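PDB 2ODF: hypothetical protein Atu2144 from Agrobacterium tumefaciens, which is of unknown function but belongs to the N-formylglutamate amidohydrolase family and so is probably an amide-bond hydrolase related to zinc-dependent exopeptidases. Local coordinates for residues 26-31 with 76-81; 55-60 with 83-88; 60-65 with 151-156; 155-160 with 226-231; 165-170 with 193-198. All blocks are in the same frame, centred on the assembly; numbering follows the deposited sequence.

Contact 1. Residues 26-31 with 76-81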
# COMPACT_ATOMS: atom_id res chain seq x y z
N ASP A 26 23.01 17.74 -5.92
CA ASP A 26 22.57 16.59 -6.72
C ASP A 26 22.15 15.38 -5.84
O ASP A 26 21.32 14.57 -6.25
CB ASP A 26 23.68 16.10 -7.67
CG ASP A 26 24.16 17.17 -8.66
OD1 ASP A 26 23.37 18.08 -9.04
OD2 ASP A 26 25.35 17.07 -9.06
N VAL A 27 22.73 15.25 -4.64
CA VAL A 27 22.43 14.11 -3.78
C VAL A 27 21.05 14.25 -3.09
O VAL A 27 20.69 15.33 -2.60
CB VAL A 27 23.56 13.89 -2.75
CG1 VAL A 27 23.17 12.90 -1.71
CG2 VAL A 27 24.84 13.41 -3.47
N LEU A 28 20.25 13.18 -3.13
CA LEU A 28 18.98 13.10 -2.40
C LEU A 28 19.14 12.04 -1.33
O LEU A 28 19.30 10.84 -1.64
CB LEU A 28 17.83 12.73 -3.35
CG LEU A 28 16.41 12.64 -2.76
CD1 LEU A 28 15.95 13.91 -2.03
CD2 LEU A 28 15.36 12.20 -3.83
N LEU A 29 19.17 12.50 -0.09
CA LEU A 29 19.39 11.64 1.05
C LEU A 29 18.04 11.10 1.54
O LEU A 29 17.06 11.86 1.61
CB LEU A 29 20.09 12.39 2.18
CG LEU A 29 21.53 12.84 1.91
CD1 LEU A 29 21.97 14.04 2.81
CD2 LEU A 29 22.50 11.65 2.01
N VAL A 30 18.02 9.80 1.85
CA VAL A 30 16.82 9.08 2.30
C VAL A 30 17.15 8.25 3.55
O VAL A 30 18.14 7.51 3.57
CB VAL A 30 16.26 8.16 1.18
CG1 VAL A 30 15.00 7.39 1.67
CG2 VAL A 30 16.01 9.00 -0.13
N CYS A 31 16.34 8.39 4.58
CA CYS A 31 16.56 7.69 5.84
C CYS A 31 15.25 7.07 6.35
O CYS A 31 14.47 7.72 7.05
CB CYS A 31 17.16 8.65 6.88
SG CYS A 31 17.78 7.80 8.31
N THR A 76 18.90 17.76 -0.08
CA THR A 76 17.61 17.41 0.49
C THR A 76 17.66 16.05 1.21
O THR A 76 18.32 15.09 0.76
CB THR A 76 16.56 17.38 -0.62
OG1 THR A 76 16.49 18.67 -1.22
CG2 THR A 76 15.18 16.95 -0.09
N LEU A 77 16.94 15.99 2.32
CA LEU A 77 16.85 14.79 3.14
C LEU A 77 15.39 14.49 3.37
O LEU A 77 14.67 15.34 3.87
CB LEU A 77 17.53 14.97 4.48
CG LEU A 77 17.31 13.93 5.59
CD1 LEU A 77 17.72 12.54 5.15
CD2 LEU A 77 18.08 14.38 6.83
N VAL A 78 14.97 13.29 2.98
CA VAL A 78 13.63 12.78 3.24
C VAL A 78 13.75 11.66 4.24
O VAL A 78 14.53 10.72 4.04
CB VAL A 78 12.95 12.24 1.99
CG1 VAL A 78 11.50 11.77 2.31
CG2 VAL A 78 12.95 13.29 0.90
N TYR A 79 12.97 11.75 5.32
CA TYR A 79 13.07 10.78 6.38
C TYR A 79 11.68 10.43 6.95
O TYR A 79 10.72 11.22 6.85
CB TYR A 79 14.06 11.22 7.45
CG TYR A 79 13.65 12.41 8.28
CD1 TYR A 79 13.82 13.71 7.81
CD2 TYR A 79 13.11 12.24 9.54
CE1 TYR A 79 13.45 14.81 8.56
CE2 TYR A 79 12.74 13.36 10.32
CZ TYR A 79 12.91 14.63 9.81
OH TYR A 79 12.54 15.75 10.55
N GLN A 80 11.61 9.23 7.49
CA GLN A 80 10.40 8.70 8.12
C GLN A 80 10.41 9.09 9.58
O GLN A 80 11.43 8.89 10.27
CB GLN A 80 10.43 7.19 7.89
CG GLN A 80 9.33 6.34 8.42
CD GLN A 80 7.91 6.86 8.19
OE1 GLN A 80 7.32 6.73 7.10
NE2 GLN A 80 7.33 7.34 9.25
N ARG A 81 9.31 9.66 10.06
CA ARG A 81 9.23 10.16 11.44
C ARG A 81 8.75 9.13 12.48
O ARG A 81 8.73 9.44 13.66
CB ARG A 81 8.38 11.43 11.47
CG ARG A 81 9.01 12.55 10.64
CD ARG A 81 8.29 13.84 10.74
NE ARG A 81 8.36 14.41 12.08
CZ ARG A 81 7.38 14.38 12.98
NH1 ARG A 81 6.22 13.80 12.68
NH2 ARG A 81 7.57 14.93 14.18
O HOH W 1 19.38 17.60 -2.97
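Leu29 and Cys31 meet Thr76, Leu77 and Tyr79 along two parallel strands, and Leu29 bonds to Thr76 and Val78, the residues before and after its partner Leu77, as in regular parallel pairing. Its N donates to Thr76 O at 2.9 Å, and its O receives Val78 N at 2.9 Å. Cys31 repeats the pattern, its N reaching Val78 O at 3.0 Å, while Gln80 N closes the ladder on Cys31 O at a longer 3.3 Å. On the sheet face of Leu29 and Cys31, Leu77 sets CG opposite its backbone N (chi1 168°) and then turns at chi2 (58°), which brings CD1 to 3.8 Å from Leu29 CB; Cys31 CB, next along, lies 4.1 Å from Tyr79 CB. Thr76 leads in at the other end. Its CG2 runs alongside Leu28 CD1 at 3.7 Å, and its OG1 is held by Asn20 and Arg141. Ahead of the first direct bond, a water donates to Val27 O and accepts from Thr76 N. Helix 62-73, which connects the two strands, covers Leu29, Leu77 and Tyr79, while helix 116-143 covers Leu28, Val30 and Val78: a beta-alpha-beta crossover in the open sheet of a three-layer alpha/beta fold.

Contact 2. Residues 55-60 with 83-88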
# COMPACT_ATOMS: atom_id res chain seq x y z
N HIS A 55 17.98 -0.54 19.08
CA HIS A 55 18.02 -0.63 17.62
C HIS A 55 16.86 -1.40 16.97
O HIS A 55 16.75 -1.35 15.75
CB HIS A 55 19.35 -1.26 17.17
CG HIS A 55 19.47 -2.70 17.53
ND1 HIS A 55 19.07 -3.71 16.70
CD2 HIS A 55 19.90 -3.30 18.67
CE1 HIS A 55 19.24 -4.88 17.30
NE2 HIS A 55 19.75 -4.66 18.50
N ALA A 56 16.00 -2.10 17.75
CA ALA A 56 14.77 -2.69 17.19
C ALA A 56 13.87 -1.61 16.57
O ALA A 56 13.22 -1.85 15.55
CB ALA A 56 13.97 -3.45 18.28
N ALA A 57 13.84 -0.44 17.21
CA ALA A 57 12.92 0.65 16.86
C ALA A 57 13.43 1.63 15.83
O ALA A 57 12.63 2.35 15.24
CB ALA A 57 12.53 1.41 18.11
N TRP A 58 14.74 1.68 15.60
CA TRP A 58 15.34 2.64 14.69
C TRP A 58 16.79 2.29 14.39
O TRP A 58 17.33 1.33 14.95
CB TRP A 58 15.24 4.06 15.28
CG TRP A 58 16.16 4.31 16.44
CD1 TRP A 58 16.53 3.43 17.42
CD2 TRP A 58 16.83 5.53 16.73
NE1 TRP A 58 17.37 4.04 18.29
CE2 TRP A 58 17.57 5.33 17.90
CE3 TRP A 58 16.86 6.79 16.12
CZ2 TRP A 58 18.35 6.34 18.47
CZ3 TRP A 58 17.62 7.78 16.68
CH2 TRP A 58 18.36 7.55 17.85
N ASP A 59 17.40 3.02 13.46
CA ASP A 59 18.85 2.96 13.21
C ASP A 59 19.47 4.11 14.00
O ASP A 59 19.48 5.27 13.53
CB ASP A 59 19.16 3.16 11.73
CG ASP A 59 18.81 1.97 10.87
OD1 ASP A 59 18.04 1.07 11.32
OD2 ASP A 59 19.25 1.97 9.69
N PRO A 60 20.01 3.82 15.19
CA PRO A 60 20.63 4.89 15.98
C PRO A 60 21.79 5.52 15.22
O PRO A 60 22.59 4.81 14.62
CB PRO A 60 21.16 4.18 17.24
CG PRO A 60 20.76 2.78 17.15
CD PRO A 60 20.13 2.49 15.83
N SER A 83 8.60 4.70 13.73
CA SER A 83 9.42 3.52 13.83
C SER A 83 9.16 2.47 12.77
O SER A 83 7.98 2.20 12.40
CB SER A 83 9.23 2.85 15.19
OG SER A 83 9.98 1.66 15.28
N ARG A 84 10.26 1.86 12.34
CA ARG A 84 10.25 0.70 11.45
C ARG A 84 9.50 -0.50 12.08
O ARG A 84 9.20 -1.48 11.38
CB ARG A 84 11.69 0.25 11.14
CG ARG A 84 12.49 -0.27 12.38
CD ARG A 84 13.88 -0.73 12.03
NE ARG A 84 13.86 -1.82 11.06
CZ ARG A 84 14.92 -2.48 10.63
NH1 ARG A 84 16.14 -2.16 11.03
NH2 ARG A 84 14.76 -3.45 9.74
N LEU A 85 9.29 -0.46 13.40
CA LEU A 85 8.48 -1.50 14.05
C LEU A 85 7.02 -1.47 13.63
O LEU A 85 6.38 -2.53 13.58
CB LEU A 85 8.56 -1.42 15.57
CG LEU A 85 9.89 -1.80 16.21
CD1 LEU A 85 9.85 -1.35 17.65
CD2 LEU A 85 10.15 -3.25 16.11
N VAL A 86 6.50 -0.28 13.31
CA VAL A 86 5.14 -0.14 12.85
C VAL A 86 5.06 -0.47 11.34
O VAL A 86 4.23 -1.27 10.91
CB VAL A 86 4.56 1.26 13.15
CG1 VAL A 86 3.09 1.34 12.69
CG2 VAL A 86 4.63 1.53 14.67
N TYR A 87 5.96 0.12 10.56
CA TYR A 87 6.08 -0.24 9.15
C TYR A 87 7.52 0.04 8.73
O TYR A 87 8.00 1.19 8.85
CB TYR A 87 5.09 0.53 8.23
CG TYR A 87 5.06 -0.11 6.85
CD1 TYR A 87 6.17 -0.04 6.02
CD2 TYR A 87 3.96 -0.84 6.41
CE1 TYR A 87 6.20 -0.68 4.79
CE2 TYR A 87 3.98 -1.47 5.17
CZ TYR A 87 5.12 -1.40 4.37
OH TYR A 87 5.21 -2.04 3.13
N ASP A 88 8.21 -0.99 8.25
CA ASP A 88 9.57 -0.85 7.74
C ASP A 88 9.49 -0.35 6.30
O ASP A 88 9.21 -1.11 5.38
CB ASP A 88 10.35 -2.17 7.81
CG ASP A 88 11.83 -2.00 7.49
OD1 ASP A 88 12.18 -1.01 6.80
OD2 ASP A 88 12.63 -2.84 7.94
O HOH W 2 17.59 -0.91 13.17
O HOH W 3 12.78 3.27 12.46
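Ser83 and Leu85 close tightly on the backbone of Ala56 and Ala57, whereas Arg84, between them in sequence, reaches Asp59 through water: two loops can be dense at one end and wetter at the other. On the dense side Ser83 OG, carried away from its own N by a chi1 of 177°, donates to Ala57 O at 2.7 Å. Ser83 OG also accepts from Leu85 N at 2.9 Å, making an ST turn, so the hydroxyl is fixed by one bond across the contact and one within its loop. Leu85 straddles the opposing backbone, with CG 3.4 Å from Ala56 O and CD1 3.7 Å from Ala57 CA.

At the border a water donates to Ala57 O and accepts from Arg84 N. Beyond it lies the guanidinium of Arg84. Its NH1 is 3.8 Å from Asp59 OD1, a long salt bridge with the two planar groups 60° apart; a second water, at the guanidinium edge and in its plane, accepts from NH1 at 2.9 Å and also touches Asp59 OD1. NH2 binds Asp88 OD2 at 2.9 Å, completing a network of three charges. Asp59 OD2 takes the N of Ser155, and Asp88 OD1 is hydrogen-bonded to His33 NE2. The 55-60 loop runs into helix 62-73, the 83-88 loop follows strand 77-80, and helix 116-143 lies against Val86 and Tyr87.

Contact 3. Residues 60-65 with 151-156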
# COMPACT_ATOMS: atom_id res chain seq x y z
N PRO A 60 20.01 3.82 15.19
CA PRO A 60 20.63 4.89 15.98
C PRO A 60 21.79 5.52 15.22
O PRO A 60 22.59 4.81 14.62
CB PRO A 60 21.16 4.18 17.24
CG PRO A 60 20.76 2.78 17.15
CD PRO A 60 20.13 2.49 15.83
N GLY A 61 21.83 6.84 15.23
CA GLY A 61 22.89 7.59 14.58
C GLY A 61 22.59 7.97 13.14
O GLY A 61 23.18 8.89 12.63
N ALA A 62 21.70 7.22 12.48
CA ALA A 62 21.54 7.34 11.02
C ALA A 62 20.96 8.69 10.58
O ALA A 62 21.47 9.30 9.64
CB ALA A 62 20.70 6.16 10.48
N LEU A 63 19.90 9.17 11.23
CA LEU A 63 19.32 10.47 10.92
C LEU A 63 20.33 11.59 11.24
O LEU A 63 20.42 12.58 10.53
CB LEU A 63 18.01 10.68 11.70
CG LEU A 63 17.28 11.97 11.51
CD1 LEU A 63 16.99 12.14 10.03
CD2 LEU A 63 15.98 12.02 12.42
N ALA A 64 21.11 11.39 12.31
CA ALA A 64 22.04 12.41 12.77
C ALA A 64 23.12 12.59 11.73
O ALA A 64 23.46 13.72 11.37
CB ALA A 64 22.66 11.98 14.12
N VAL A 65 23.66 11.45 11.25
CA VAL A 65 24.63 11.43 10.16
C VAL A 65 24.03 11.99 8.88
O VAL A 65 24.66 12.78 8.21
CB VAL A 65 25.19 10.01 9.92
CG1 VAL A 65 25.94 9.94 8.59
CG2 VAL A 65 26.08 9.59 11.10
N VAL A 151 20.76 8.39 -2.26
CA VAL A 151 21.67 7.88 -1.25
C VAL A 151 20.86 7.60 -0.01
O VAL A 151 20.30 8.53 0.56
CB VAL A 151 22.79 8.90 -0.91
CG1 VAL A 151 23.69 8.32 0.22
CG2 VAL A 151 23.61 9.27 -2.17
N THR A 152 20.77 6.34 0.39
CA THR A 152 20.10 5.99 1.64
C THR A 152 21.11 5.75 2.78
O THR A 152 22.24 5.26 2.57
CB THR A 152 19.16 4.78 1.48
OG1 THR A 152 19.90 3.57 1.48
CG2 THR A 152 18.38 4.84 0.16
N ILE A 153 20.70 6.13 3.98
CA ILE A 153 21.59 6.10 5.16
C ILE A 153 21.00 5.22 6.24
O ILE A 153 19.88 5.45 6.72
CB ILE A 153 21.79 7.53 5.76
CG1 ILE A 153 22.29 8.53 4.70
CG2 ILE A 153 22.69 7.49 6.98
CD1 ILE A 153 23.64 8.22 4.07
N HIS A 154 21.78 4.22 6.64
CA HIS A 154 21.38 3.21 7.61
C HIS A 154 22.50 2.99 8.64
O HIS A 154 23.69 3.28 8.36
CB HIS A 154 21.13 1.87 6.92
CG HIS A 154 19.85 1.81 6.13
ND1 HIS A 154 19.66 2.52 4.97
CD2 HIS A 154 18.70 1.13 6.36
CE1 HIS A 154 18.45 2.25 4.49
NE2 HIS A 154 17.85 1.42 5.33
N SER A 155 22.13 2.46 9.80
CA SER A 155 23.12 1.92 10.74
C SER A 155 22.74 0.51 11.12
O SER A 155 21.57 0.07 10.97
CB SER A 155 23.33 2.82 12.00
OG SER A 155 22.24 2.79 12.91
N PHE A 156 23.75 -0.22 11.58
CA PHE A 156 23.59 -1.60 11.94
C PHE A 156 24.29 -1.90 13.25
O PHE A 156 25.23 -1.23 13.66
CB PHE A 156 24.06 -2.56 10.82
CG PHE A 156 25.53 -2.47 10.48
CD1 PHE A 156 26.00 -1.54 9.57
CD2 PHE A 156 26.45 -3.36 11.04
CE1 PHE A 156 27.37 -1.47 9.23
CE2 PHE A 156 27.83 -3.29 10.71
CZ PHE A 156 28.26 -2.35 9.78
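Ile153 lifts its CG2 branch beneath the first turn of a helix, 3.4 Å from Ala62 O and 4.2 Å from Ala62 CB, with Val65 CG1 grazing the same methyl one turn on. This is a compact example of how a helix settles on a sheet with a small side chain, Ala62, facing the strand. Ala62 CB points directly at the strand and rests mainly over backbone, 3.9 Å from Ile153 O and 4.0 Å from Ser155 N, so the helix can approach closely at this point.

The polar half of the contact lies just before the helix. Ser155 holds its OG between its own N and carbonyl carbon (chi1 72°), a setting that raises the hydroxyl from the strand toward the incoming loop. There it donates to Pro60 O at 2.7 Å, approaching 34° out of the carbonyl plane, while Pro60 CD lies beside it. One residue later Gly61 takes the N-cap position with a positive phi of 91°, a turn suited to glycine because a beta carbon would press on the carbonyl oxygen of Pro60. Gly61 O then accepts the first helical bond, from Val65 N.

Strand 149-156 runs between strands 27-31 and 220-227. Helix 62-73 covers the side bearing Ile153 and Ser155, while His154 points to the other, where its ring meets that of His33 edge-to-face.

Contact 4. Residues 155-160 with 226-231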
# COMPACT_ATOMS: atom_id res chain seq x y z
N SER A 155 22.13 2.46 9.80
CA SER A 155 23.12 1.92 10.74
C SER A 155 22.74 0.51 11.12
O SER A 155 21.57 0.07 10.97
CB SER A 155 23.33 2.82 12.00
OG SER A 155 22.24 2.79 12.91
N PHE A 156 23.75 -0.22 11.58
CA PHE A 156 23.59 -1.60 11.94
C PHE A 156 24.29 -1.90 13.25
O PHE A 156 25.23 -1.23 13.66
CB PHE A 156 24.06 -2.56 10.82
CG PHE A 156 25.53 -2.47 10.48
CD1 PHE A 156 26.00 -1.54 9.57
CD2 PHE A 156 26.45 -3.36 11.04
CE1 PHE A 156 27.37 -1.47 9.23
CE2 PHE A 156 27.83 -3.29 10.71
CZ PHE A 156 28.26 -2.35 9.78
N THR A 157 23.75 -2.90 13.92
CA THR A 157 24.18 -3.29 15.24
C THR A 157 25.52 -4.07 15.17
O THR A 157 25.74 -4.87 14.27
CB THR A 157 23.05 -4.11 15.89
OG1 THR A 157 23.17 -4.07 17.31
CG2 THR A 157 23.06 -5.51 15.38
N PRO A 158 26.46 -3.79 16.09
CA PRO A 158 27.75 -4.49 16.04
C PRO A 158 27.72 -6.00 16.28
O PRO A 158 28.56 -6.70 15.76
CB PRO A 158 28.58 -3.81 17.13
CG PRO A 158 27.86 -2.60 17.53
CD PRO A 158 26.42 -2.77 17.16
N VAL A 159 26.79 -6.49 17.10
CA VAL A 159 26.65 -7.94 17.33
C VAL A 159 25.34 -8.44 16.71
O VAL A 159 24.27 -7.91 17.02
CB VAL A 159 26.67 -8.30 18.84
CG1 VAL A 159 26.35 -9.78 19.04
CG2 VAL A 159 28.02 -7.92 19.47
N TYR A 160 25.45 -9.44 15.84
CA TYR A 160 24.31 -10.05 15.17
C TYR A 160 24.44 -11.58 15.24
O TYR A 160 25.44 -12.14 14.78
CB TYR A 160 24.22 -9.59 13.71
CG TYR A 160 22.90 -9.91 13.02
CD1 TYR A 160 21.73 -9.29 13.43
CD2 TYR A 160 22.83 -10.83 11.96
CE1 TYR A 160 20.53 -9.57 12.82
CE2 TYR A 160 21.62 -11.11 11.34
CZ TYR A 160 20.47 -10.48 11.78
OH TYR A 160 19.24 -10.73 11.20
N ILE A 226 26.37 1.99 8.34
CA ILE A 226 27.38 2.40 9.30
C ILE A 226 27.18 1.61 10.58
O ILE A 226 26.09 1.62 11.15
CB ILE A 226 27.25 3.88 9.60
CG1 ILE A 226 27.25 4.70 8.31
CG2 ILE A 226 28.33 4.36 10.58
CD1 ILE A 226 26.67 6.08 8.51
N ARG A 227 28.22 0.95 11.08
CA ARG A 227 28.08 0.21 12.33
C ARG A 227 27.78 1.21 13.46
O ARG A 227 28.47 2.22 13.60
CB ARG A 227 29.31 -0.65 12.61
CG ARG A 227 29.06 -1.82 13.54
CD ARG A 227 30.33 -2.61 13.80
NE ARG A 227 31.32 -1.79 14.52
CZ ARG A 227 32.64 -1.95 14.48
NH1 ARG A 227 33.21 -2.92 13.78
NH2 ARG A 227 33.41 -1.13 15.18
N ASN A 228 26.75 0.95 14.28
CA ASN A 228 26.15 2.07 15.02
C ASN A 228 27.02 2.61 16.16
O ASN A 228 26.86 3.75 16.55
CB ASN A 228 24.68 1.80 15.47
CG ASN A 228 24.56 0.81 16.59
OD1 ASN A 228 25.36 0.81 17.52
ND2 ASN A 228 23.49 -0.05 16.54
N ASP A 229 27.95 1.79 16.65
CA ASP A 229 28.93 2.26 17.66
C ASP A 229 29.85 3.38 17.18
O ASP A 229 30.38 4.14 17.99
CB ASP A 229 29.77 1.08 18.19
CG ASP A 229 30.59 0.42 17.12
OD1 ASP A 229 29.99 -0.12 16.18
OD2 ASP A 229 31.83 0.42 17.22
N LEU A 230 29.99 3.51 15.86
CA LEU A 230 30.84 4.52 15.27
C LEU A 230 30.14 5.87 15.21
O LEU A 230 30.75 6.89 14.92
CB LEU A 230 31.26 4.09 13.86
CG LEU A 230 32.08 2.81 13.75
CD1 LEU A 230 32.17 2.38 12.27
CD2 LEU A 230 33.46 2.99 14.38
N ILE A 231 28.84 5.89 15.46
CA ILE A 231 28.10 7.15 15.36
C ILE A 231 27.21 7.38 16.57
O ILE A 231 26.06 7.83 16.45
CB ILE A 231 27.31 7.22 14.02
CG1 ILE A 231 26.38 6.00 13.88
CG2 ILE A 231 28.30 7.34 12.84
CD1 ILE A 231 25.56 5.99 12.59
O HOH W 4 21.74 0.11 14.22
O HOH W 5 22.71 -1.73 18.95
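With chi1 at 63°, Phe156 tucks CG between its N and carbonyl carbon, turning the ring over the neighbouring strand, while Arg227 sends CG away from its N (chi1 -157°) and across that ring. Arg227 CB stands 3.9 Å from the ring centroid, over the face, a CH-pi contact; Arg227 CA covers the same ring, and Phe156 CE1 comes within 3.2 Å of Arg227 N. The aromatic ring thus packs on the backbone as much as on the side chain.

Beneath it the strands pair in parallel. Phe156 N donates to Ile226 O at 3.0 Å, and Phe156 O receives Asn228 N at 2.7 Å. These are the last rungs between strands 149-156 and 220-227, two adjacent central strands of the mixed sheet; past them one chain enters a 3-10 turn at 228-230 and the other leaves the strand through Thr157 and Pro158.

That turn lets Arg227 grip Asp229 side-on, NE to OD1 at 2.7 Å and NH2 to OD2 at 3.0 Å, each oxygen using its syn lone pair. The bidentate bridge fixes the rotation of the guanidinium, with both carboxylate oxygens near its plane, and Pro158 CG lies 3.5 Å from Asp229 OD1; Arg227 NH1 goes on to Arg165 O. On the wetter side, Asn228 ND2 donates to two waters, one also bound to Ser155 OG and the other to Thr157 OG1.

Contact 5. Residues 165-170 with 193-198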
# COMPACT_ATOMS: atom_id res chain seq x y z
N ARG A 165 30.51 -8.08 14.15
CA ARG A 165 30.72 -7.65 12.78
C ARG A 165 31.90 -6.71 12.69
O ARG A 165 31.91 -5.63 13.25
CB ARG A 165 29.41 -7.07 12.21
CG ARG A 165 28.36 -8.20 12.17
CD ARG A 165 27.13 -8.02 11.30
NE ARG A 165 26.18 -7.12 11.89
CZ ARG A 165 24.87 -7.07 11.60
NH1 ARG A 165 24.30 -7.87 10.71
NH2 ARG A 165 24.16 -6.16 12.23
N GLU A 166 32.95 -7.16 12.01
CA GLU A 166 34.14 -6.33 11.88
C GLU A 166 33.96 -5.28 10.76
O GLU A 166 34.69 -4.28 10.73
CB GLU A 166 35.39 -7.21 11.66
CG GLU A 166 35.78 -8.04 12.92
CD GLU A 166 36.82 -9.12 12.62
OE1 GLU A 166 37.72 -8.89 11.78
OE2 GLU A 166 36.73 -10.21 13.22
N VAL A 167 32.96 -5.46 9.89
CA VAL A 167 32.65 -4.44 8.86
C VAL A 167 32.17 -3.17 9.54
O VAL A 167 31.40 -3.21 10.52
CB VAL A 167 31.62 -4.91 7.77
CG1 VAL A 167 30.26 -5.37 8.39
CG2 VAL A 167 31.42 -3.83 6.72
N GLU A 168 32.69 -2.04 9.05
CA GLU A 168 32.43 -0.75 9.68
C GLU A 168 31.50 0.10 8.82
O GLU A 168 30.56 0.69 9.32
CB GLU A 168 33.74 -0.03 10.01
CG GLU A 168 34.42 -0.64 11.21
CD GLU A 168 35.83 -0.06 11.48
OE1 GLU A 168 36.56 0.19 10.52
OE2 GLU A 168 36.17 0.10 12.68
N ILE A 169 31.78 0.11 7.53
CA ILE A 169 30.97 0.76 6.53
C ILE A 169 30.65 -0.28 5.47
O ILE A 169 31.56 -0.82 4.84
CB ILE A 169 31.70 1.94 5.86
CG1 ILE A 169 32.15 2.97 6.88
CG2 ILE A 169 30.81 2.62 4.76
CD1 ILE A 169 31.06 3.88 7.41
N GLY A 170 29.35 -0.51 5.23
CA GLY A 170 28.91 -1.25 4.06
C GLY A 170 28.46 -0.33 2.94
O GLY A 170 27.75 0.67 3.17
N THR A 193 37.11 -0.37 7.87
CA THR A 193 36.78 -1.59 7.14
C THR A 193 35.50 -1.34 6.35
O THR A 193 34.41 -1.20 6.93
CB THR A 193 36.58 -2.76 8.09
OG1 THR A 193 37.76 -2.90 8.87
CG2 THR A 193 36.32 -4.09 7.34
N VAL A 194 35.67 -1.29 5.04
CA VAL A 194 34.64 -0.89 4.09
C VAL A 194 34.42 -2.05 3.14
O VAL A 194 35.37 -2.55 2.55
CB VAL A 194 35.05 0.34 3.28
CG1 VAL A 194 33.94 0.75 2.28
CG2 VAL A 194 35.42 1.49 4.18
N ARG A 195 33.18 -2.52 3.03
CA ARG A 195 32.90 -3.72 2.26
C ARG A 195 31.62 -3.60 1.44
O ARG A 195 30.71 -2.89 1.83
CB ARG A 195 32.76 -4.92 3.19
CG ARG A 195 33.97 -5.19 4.09
CD ARG A 195 34.74 -6.35 3.63
NE ARG A 195 35.85 -6.72 4.53
CZ ARG A 195 37.03 -6.09 4.58
NH1 ARG A 195 37.30 -5.04 3.80
NH2 ARG A 195 37.95 -6.54 5.43
N ARG A 196 31.60 -4.30 0.31
CA ARG A 196 30.49 -4.30 -0.61
C ARG A 196 29.41 -5.25 -0.09
O ARG A 196 29.70 -6.41 0.26
CB ARG A 196 30.96 -4.84 -1.97
CG ARG A 196 29.91 -4.88 -3.04
CD ARG A 196 30.39 -5.72 -4.23
NE ARG A 196 31.57 -5.12 -4.82
CZ ARG A 196 31.56 -4.10 -5.67
NH1 ARG A 196 30.41 -3.58 -6.08
NH2 ARG A 196 32.69 -3.62 -6.13
N ASN A 197 28.18 -4.76 -0.07
CA ASN A 197 27.02 -5.54 0.32
C ASN A 197 27.29 -6.40 1.55
O ASN A 197 27.07 -7.61 1.55
CB ASN A 197 26.53 -6.39 -0.85
CG ASN A 197 25.86 -5.56 -1.91
OD1 ASN A 197 26.07 -5.74 -3.10
ND2 ASN A 197 25.11 -4.61 -1.49
N ASP A 198 27.70 -5.72 2.61
CA ASP A 198 28.05 -6.34 3.86
C ASP A 198 27.80 -5.25 4.89
O ASP A 198 28.39 -4.18 4.76
CB ASP A 198 29.55 -6.68 3.80
CG ASP A 198 30.01 -7.63 4.89
OD1 ASP A 198 29.32 -7.83 5.91
OD2 ASP A 198 31.14 -8.13 4.73
O HOH W 6 37.07 -3.66 11.50
O HOH W 7 39.74 -1.05 10.00
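Thr193 and Glu168 trade hydrogen bonds in both directions, showing how a loop residue can lengthen a short parallel pairing. Thr193 O accepts twice, from Glu168 N at 2.9 Å and from Ile169 N at 3.0 Å, so two successive N-H groups converge on one carbonyl. In return, Glu168 OE1 takes Thr193 N at 2.8 Å through its anti lone pair, the acidic side chain reaching it by an extended run beyond CG. Farther along, Ile169 O receives Arg195 N at 3.0 Å in regular parallel fashion.

Weaker CH contacts fill the same seam. Val194 CA approaches Ile169 O, and Gly170 CA, with no side chain in the way, lies 3.1 Å from Asp198 O; that buried oxygen has no hydrogen-bond partner in the model.

Van der Waals contact gathers at Val167. Its CG2, anti to the backbone N, runs alongside the Arg195 chain in the opposite sense, 3.9 Å from the aliphatic Arg195 CG, while Val167 CG1 reaches Asp198 OD1 at 3.6 Å. The apolar pair, on the other sheet face, is Ile169 CB with Val194 CG2.

Water bridges at the outer side, one molecule linking Glu166 O with Thr193 OG1. The contact pairs the two strands of a beta-alpha-beta unit: helix 178-186 connects them and packs on Val194, strand 194-196 forms the sheet edge within the chain, and strand 169-172 lies antiparallel to strand 220-227 on its other flank.

Contacts 1, 3, 4 and 5 follow one sheet from strand 77-80 to the edge strand 194-196, with contacts 1 and 5 centred about 22 Å apart. Contact 3 lies between contacts 1 and 4, about 10 Å from the centre of each; Val30 N to Val151 O (2.9 Å) ties it to contact 1, and His154 O to Ile226 N (3.0 Å) to contact 4. Contacts 4 and 5, centres about 10 Å apart, join through Pro158 O to Arg165 N (2.9 Å). Contact 2 links loops beyond the strands and shares Pro60 with contact 3, centre to centre about 12 Å. The C-terminal ends of parallel strands commonly carry active sites in such folds, so one could lie on this side, though none is identified here.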